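Glycosyl hydrolase family 2, TIM barrel domain protein (Faecalibacterium prausnitzii A2-165, PDB 6ED2) probably hydrolyses beta-glucuronides, acting as a gut bacterial beta-glucuronidase of glycosyl hydrolase family 2. Local coordinates at residues Pro206-Leu219 / Val288-Phe300. Numbering follows the deposited sequence.
Sequences PKERVLDYSTRYRL and VDEYLDRIGIRTF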
loop_
_atom_site.group_PDB
_atom_site.type_symbol
_atom_site.label_atom_id
_atom_site.label_comp_id
_atom_site.label_asym_id
_atom_site.label_seq_id
_atom_site.Cartn_x
_atom_site.Cartn_y
_atom_site.Cartn_z
ATOM N N PRO A 206 33.341 -43.568 8.698
ATOM C CA PRO A 206 33.911 -44.914 8.859
ATOM C C PRO A 206 33.008 -45.952 8.198
ATOM O O PRO A 206 31.783 -45.814 8.158
ATOM C CB PRO A 206 33.966 -45.110 10.385
ATOM C CG PRO A 206 33.753 -43.754 10.980
ATOM C CD PRO A 206 32.908 -42.994 9.982
ATOM N N LYS A 207 33.633 -46.991 7.647
ATOM C CA LYS A 207 32.857 -48.020 6.973
ATOM C C LYS A 207 31.942 -48.769 7.938
ATOM O O LYS A 207 30.852 -49.191 7.549
ATOM C CB LYS A 207 33.808 -48.954 6.227
ATOM C CG LYS A 207 34.106 -48.375 4.842
ATOM C CD LYS A 207 35.437 -48.774 4.281
ATOM C CE LYS A 207 35.504 -48.372 2.830
ATOM N NZ LYS A 207 36.698 -48.962 2.195
ATOM N N GLU A 208 32.339 -48.907 9.197
ATOM C CA GLU A 208 31.454 -49.388 10.239
ATOM C C GLU A 208 30.995 -48.194 11.070
ATOM O O GLU A 208 31.815 -47.532 11.711
ATOM C CB GLU A 208 32.151 -50.416 11.127
ATOM C CG GLU A 208 31.205 -50.985 12.171
ATOM C CD GLU A 208 31.841 -52.027 13.079
ATOM O OE1 GLU A 208 32.975 -52.465 12.790
ATOM O OE2 GLU A 208 31.186 -52.424 14.076
ATOM N N ARG A 209 29.691 -47.935 11.090
ATOM C CA ARG A 209 29.242 -46.691 11.698
ATOM C C ARG A 209 27.817 -46.818 12.215
ATOM O O ARG A 209 27.060 -47.699 11.808
ATOM C CB ARG A 209 29.311 -45.543 10.694
ATOM C CG ARG A 209 28.506 -45.818 9.421
ATOM C CD ARG A 209 28.494 -44.579 8.571
ATOM N NE ARG A 209 27.898 -44.765 7.254
ATOM C CZ ARG A 209 28.519 -45.306 6.215
ATOM N NH1 ARG A 209 29.760 -45.776 6.339
ATOM N NH2 ARG A 209 27.888 -45.401 5.054
ATOM N N VAL A 210 27.479 -45.911 13.137
ATOM C CA VAL A 210 26.103 -45.706 13.548
ATOM C C VAL A 210 25.253 -45.277 12.361
ATOM O O VAL A 210 25.598 -44.333 11.642
ATOM C CB VAL A 210 26.055 -44.657 14.658
ATOM C CG1 VAL A 210 24.619 -44.486 15.153
ATOM C CG2 VAL A 210 27.011 -45.042 15.765
ATOM N N LEU A 211 24.119 -45.965 12.157
ATOM C CA LEU A 211 23.125 -45.576 11.161
ATOM C C LEU A 211 21.879 -44.946 11.758
ATOM O O LEU A 211 21.181 -44.198 11.065
ATOM C CB LEU A 211 22.690 -46.785 10.329
ATOM C CG LEU A 211 23.794 -47.650 9.715
ATOM C CD1 LEU A 211 23.187 -48.920 9.169
ATOM C CD2 LEU A 211 24.534 -46.917 8.618
ATOM N N ASP A 212 21.572 -45.230 13.017
ATOM C CA ASP A 212 20.323 -44.757 13.593
ATOM C C ASP A 212 20.378 -44.965 15.099
ATOM O O ASP A 212 21.201 -45.725 15.612
ATOM C CB ASP A 212 19.115 -45.490 12.986
ATOM C CG ASP A 212 17.790 -44.767 13.233
ATOM O OD1 ASP A 212 17.800 -43.580 13.626
ATOM O OD2 ASP A 212 16.728 -45.396 13.046
ATOM N N TYR A 213 19.508 -44.254 15.801
ATOM C CA TYR A 213 19.296 -44.485 17.213
ATOM C C TYR A 213 17.890 -44.017 17.524
ATOM O O TYR A 213 17.291 -43.249 16.768
ATOM C CB TYR A 213 20.334 -43.778 18.092
ATOM C CG TYR A 213 20.111 -42.291 18.267
ATOM C CD1 TYR A 213 19.416 -41.801 19.358
ATOM C CD2 TYR A 213 20.612 -41.367 17.333
ATOM C CE1 TYR A 213 19.203 -40.438 19.526
ATOM C CE2 TYR A 213 20.413 -39.991 17.496
ATOM C CZ TYR A 213 19.704 -39.537 18.600
ATOM O OH TYR A 213 19.484 -38.188 18.805
ATOM N N SER A 214 17.361 -44.506 18.636
ATOM C CA SER A 214 16.020 -44.151 19.069
ATOM C C SER A 214 16.069 -43.930 20.567
ATOM O O SER A 214 16.933 -44.486 21.252
ATOM C CB SER A 214 14.980 -45.248 18.715
ATOM O OG SER A 214 15.102 -46.374 19.588
ATOM N N THR A 215 15.136 -43.112 21.063
ATOM C CA THR A 215 14.986 -42.813 22.483
ATOM C C THR A 215 13.504 -42.836 22.854
ATOM O O THR A 215 12.639 -42.508 22.032
ATOM C CB THR A 215 15.589 -41.431 22.872
ATOM O OG1 THR A 215 15.031 -40.389 22.052
ATOM C CG2 THR A 215 17.108 -41.430 22.740
ATOM N N ARG A 216 13.238 -43.263 24.097
ATOM C CA ARG A 216 11.955 -43.194 24.798
ATOM C C ARG A 216 12.233 -42.614 26.170
ATOM O O ARG A 216 13.280 -42.886 26.762
ATOM C CB ARG A 216 11.273 -44.582 25.023
ATOM C CG ARG A 216 10.848 -45.329 23.783
ATOM C CD ARG A 216 10.914 -46.864 23.967
ATOM N NE ARG A 216 11.091 -47.539 22.662
ATOM C CZ ARG A 216 12.098 -48.365 22.345
ATOM N NH1 ARG A 216 13.038 -48.653 23.237
ATOM N NH2 ARG A 216 12.167 -48.909 21.137
ATOM N N TYR A 217 11.281 -41.865 26.707
ATOM C CA TYR A 217 11.521 -41.143 27.949
ATOM C C TYR A 217 10.512 -41.545 29.013
ATOM O O TYR A 217 9.357 -41.874 28.717
ATOM C CB TYR A 217 11.487 -39.614 27.710
ATOM C CG TYR A 217 12.499 -39.214 26.654
ATOM C CD1 TYR A 217 13.791 -38.844 27.010
ATOM C CD2 TYR A 217 12.186 -39.286 25.309
ATOM C CE1 TYR A 217 14.723 -38.511 26.059
ATOM C CE2 TYR A 217 13.118 -38.967 24.342
ATOM C CZ TYR A 217 14.382 -38.568 24.728
ATOM O OH TYR A 217 15.310 -38.254 23.775
ATOM N N ARG A 218 10.974 -41.501 30.258
ATOM C CA ARG A 218 10.176 -41.876 31.411
ATOM C C ARG A 218 10.623 -41.011 32.581
ATOM O O ARG A 218 11.824 -40.907 32.861
ATOM C CB ARG A 218 10.361 -43.369 31.701
ATOM C CG ARG A 218 9.695 -43.901 32.941
ATOM C CD ARG A 218 9.810 -45.445 32.975
ATOM N NE ARG A 218 11.190 -45.903 32.753
ATOM C CZ ARG A 218 11.622 -46.561 31.672
ATOM N NH1 ARG A 218 12.904 -46.924 31.575
ATOM N NH2 ARG A 218 10.779 -46.875 30.693
ATOM N N LEU A 219 9.665 -40.370 33.243
ATOM C CA LEU A 219 9.960 -39.578 34.426
ATOM C C LEU A 219 9.837 -40.442 35.677
ATOM O O LEU A 219 8.942 -41.285 35.776
ATOM C CB LEU A 219 9.019 -38.374 34.510
ATOM C CG LEU A 219 8.909 -37.534 33.232
ATOM C CD1 LEU A 219 8.101 -36.268 33.481
ATOM C CD2 LEU A 219 10.278 -37.198 32.657
ATOM N N VAL A 288 35.966 -46.437 16.650
ATOM C CA VAL A 288 35.797 -46.603 15.207
ATOM C C VAL A 288 34.736 -45.664 14.639
ATOM O O VAL A 288 34.792 -45.327 13.453
ATOM C CB VAL A 288 35.510 -48.080 14.854
ATOM C CG1 VAL A 288 35.660 -48.970 16.073
ATOM C CG2 VAL A 288 34.131 -48.292 14.168
ATOM N N ASP A 289 33.783 -45.216 15.443
ATOM C CA ASP A 289 32.824 -44.236 14.950
ATOM C C ASP A 289 32.269 -43.487 16.143
ATOM O O ASP A 289 32.205 -44.019 17.256
ATOM C CB ASP A 289 31.668 -44.857 14.155
ATOM C CG ASP A 289 30.753 -43.795 13.539
ATOM O OD1 ASP A 289 31.284 -42.779 13.028
ATOM O OD2 ASP A 289 29.503 -43.956 13.574
ATOM N N GLU A 290 31.889 -42.241 15.906
ATOM C CA GLU A 290 31.266 -41.453 16.953
ATOM C C GLU A 290 30.173 -40.610 16.325
ATOM O O GLU A 290 30.389 -39.981 15.285
ATOM C CB GLU A 290 32.280 -40.572 17.674
ATOM C CG GLU A 290 31.647 -39.459 18.468
ATOM C CD GLU A 290 32.687 -38.565 19.099
ATOM O OE1 GLU A 290 33.191 -37.652 18.405
ATOM O OE2 GLU A 290 33.027 -38.811 20.275
ATOM N N TYR A 291 28.990 -40.650 16.921
ATOM C CA TYR A 291 27.895 -39.796 16.512
ATOM C C TYR A 291 27.518 -38.926 17.693
ATOM O O TYR A 291 27.650 -39.337 18.845
ATOM C CB TYR A 291 26.664 -40.576 16.004
ATOM C CG TYR A 291 25.697 -39.636 15.323
ATOM C CD1 TYR A 291 25.975 -39.111 14.052
ATOM C CD2 TYR A 291 24.542 -39.209 15.975
ATOM C CE1 TYR A 291 25.106 -38.213 13.444
ATOM C CE2 TYR A 291 23.672 -38.301 15.379
ATOM C CZ TYR A 291 23.958 -37.807 14.120
ATOM O OH TYR A 291 23.081 -36.918 13.533
ATOM N N LEU A 292 27.113 -37.698 17.390
ATOM C CA LEU A 292 26.853 -36.671 18.385
ATOM C C LEU A 292 25.511 -36.014 18.097
ATOM O O LEU A 292 25.191 -35.707 16.952
ATOM C CB LEU A 292 27.965 -35.612 18.385
ATOM C CG LEU A 292 29.399 -36.081 18.643
ATOM C CD1 LEU A 292 30.389 -34.993 18.214
ATOM C CD2 LEU A 292 29.595 -36.425 20.114
ATOM N N ASP A 293 24.728 -35.797 19.139
ATOM C CA ASP A 293 23.425 -35.186 18.957
ATOM C C ASP A 293 23.036 -34.550 20.280
ATOM O O ASP A 293 23.749 -34.658 21.285
ATOM C CB ASP A 293 22.389 -36.212 18.473
ATOM C CG ASP A 293 21.237 -35.581 17.685
ATOM O OD1 ASP A 293 21.109 -34.326 17.666
ATOM O OD2 ASP A 293 20.438 -36.361 17.107
ATOM N N ARG A 294 21.923 -33.833 20.252
ATOM C CA ARG A 294 21.371 -33.212 21.443
ATOM C C ARG A 294 19.931 -33.661 21.575
ATOM O O ARG A 294 19.200 -33.706 20.578
ATOM C CB ARG A 294 21.472 -31.704 21.362
ATOM C CG ARG A 294 22.899 -31.252 21.134
ATOM C CD ARG A 294 22.967 -29.774 20.879
ATOM N NE ARG A 294 22.837 -28.996 22.105
ATOM C CZ ARG A 294 22.228 -27.813 22.157
ATOM N NH1 ARG A 294 21.683 -27.296 21.044
ATOM N NH2 ARG A 294 22.148 -27.160 23.314
ATOM N N ILE A 295 19.538 -34.029 22.793
ATOM C CA ILE A 295 18.212 -34.562 23.049
ATOM C C ILE A 295 17.616 -33.831 24.241
ATOM O O ILE A 295 18.324 -33.303 25.099
ATOM C CB ILE A 295 18.232 -36.079 23.320
ATOM C CG1 ILE A 295 19.037 -36.367 24.584
ATOM C CG2 ILE A 295 18.779 -36.830 22.140
ATOM C CD1 ILE A 295 19.266 -37.859 24.828
ATOM N N GLY A 296 16.298 -33.813 24.288
ATOM C CA GLY A 296 15.575 -33.238 25.407
ATOM C C GLY A 296 14.796 -34.329 26.111
ATOM O O GLY A 296 14.258 -35.231 25.466
ATOM N N ILE A 297 14.756 -34.247 27.434
ATOM C CA ILE A 297 14.079 -35.233 28.263
ATOM C C ILE A 297 12.661 -34.730 28.508
ATOM O O ILE A 297 12.445 -33.789 29.278
ATOM C CB ILE A 297 14.830 -35.471 29.580
ATOM C CG1 ILE A 297 16.255 -35.955 29.296
ATOM C CG2 ILE A 297 14.103 -36.495 30.426
ATOM C CD1 ILE A 297 17.033 -36.265 30.569
ATOM N N ARG A 298 11.695 -35.352 27.842
ATOM C CA ARG A 298 10.305 -34.957 27.990
ATOM C C ARG A 298 9.416 -36.115 27.553
ATOM O O ARG A 298 9.767 -36.872 26.641
ATOM C CB ARG A 298 9.987 -33.700 27.166
ATOM C CG ARG A 298 10.123 -33.901 25.656
ATOM C CD ARG A 298 8.789 -34.232 25.005
ATOM N NE ARG A 298 8.872 -34.543 23.573
ATOM C CZ ARG A 298 9.051 -35.766 23.084
ATOM N NH1 ARG A 298 9.200 -36.789 23.920
ATOM N NH2 ARG A 298 9.101 -35.964 21.765
ATOM N N THR A 299 8.246 -36.211 28.185
ATOM C CA THR A 299 7.206 -37.153 27.788
ATOM C C THR A 299 6.015 -36.407 27.197
ATOM O O THR A 299 5.704 -35.277 27.596
ATOM C CB THR A 299 6.721 -37.997 28.967
ATOM O OG1 THR A 299 6.048 -37.155 29.918
ATOM C CG2 THR A 299 7.883 -38.723 29.633
ATOM N N PHE A 300 5.352 -37.041 26.235
ATOM C CA PHE A 300 4.177 -36.418 25.643
ATOM C C PHE A 300 3.166 -37.485 25.244
ATOM O O PHE A 300 3.514 -38.438 24.543
ATOM C CB PHE A 300 4.562 -35.568 24.436
ATOM C CG PHE A 300 3.414 -34.811 23.847
ATOM C CD1 PHE A 300 3.113 -33.538 24.286
ATOM C CD2 PHE A 300 2.631 -35.377 22.855
ATOM C CE1 PHE A 300 2.041 -32.826 23.732
ATOM C CE2 PHE A 300 1.567 -34.683 22.307
ATOM C CZ PHE A 300 1.273 -33.400 22.747
HETATM O O HOH W 1 14.998 -35.722 22.432
#
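Tyr213 turns its CG between its own backbone N and carbonyl carbon (chi1 77°), which sets the ring where its OH meets Asp293; Tyr217 instead holds CG anti to the carbonyl carbon (chi1 -57°), laying its ring along Gly296-Arg298. Tyr213 OH donates to Asp293 OD2 at 2.7 Å, arriving from above the carboxylate plane, with ring and carboxylate nearly perpendicular. Asp293 OD1 meanwhile takes the N-H of Arg294, and two bonds, one to each oxygen, probably limit the carboxylate's rotation. Ile295 CG2 lies at the edge of the same ring, and Tyr291 CE2 packs against Tyr213 CE2 at 4.2 Å. Further along, Gly296 O sits over one face of the Tyr217 ring, 3.4 Å from Tyr217 CE1, while Tyr217 CB lies 3.4 Å from Arg298 O. Tyr217 OH shares a water with Gly296 N. With an alanine at Tyr217 the ring over Gly296 O is lost, which would probably open a gap there and leave the water without its hydroxyl partner. At the other end Asp289 OD2 accepts the N-H of Val210 (N to OD2 2.8 Å) on its anti side, somewhat out of the carboxylate plane, and Arg37 adds a salt bridge to it. The two strands, 36° apart in direction, are edge strands of opposite sheets in the immunoglobulin-like beta-sandwich of family 2 enzymes. Two aspartates of one sheet edge thus accept a tyrosine hydroxyl and a backbone N-H from the other, with apolar contacts between.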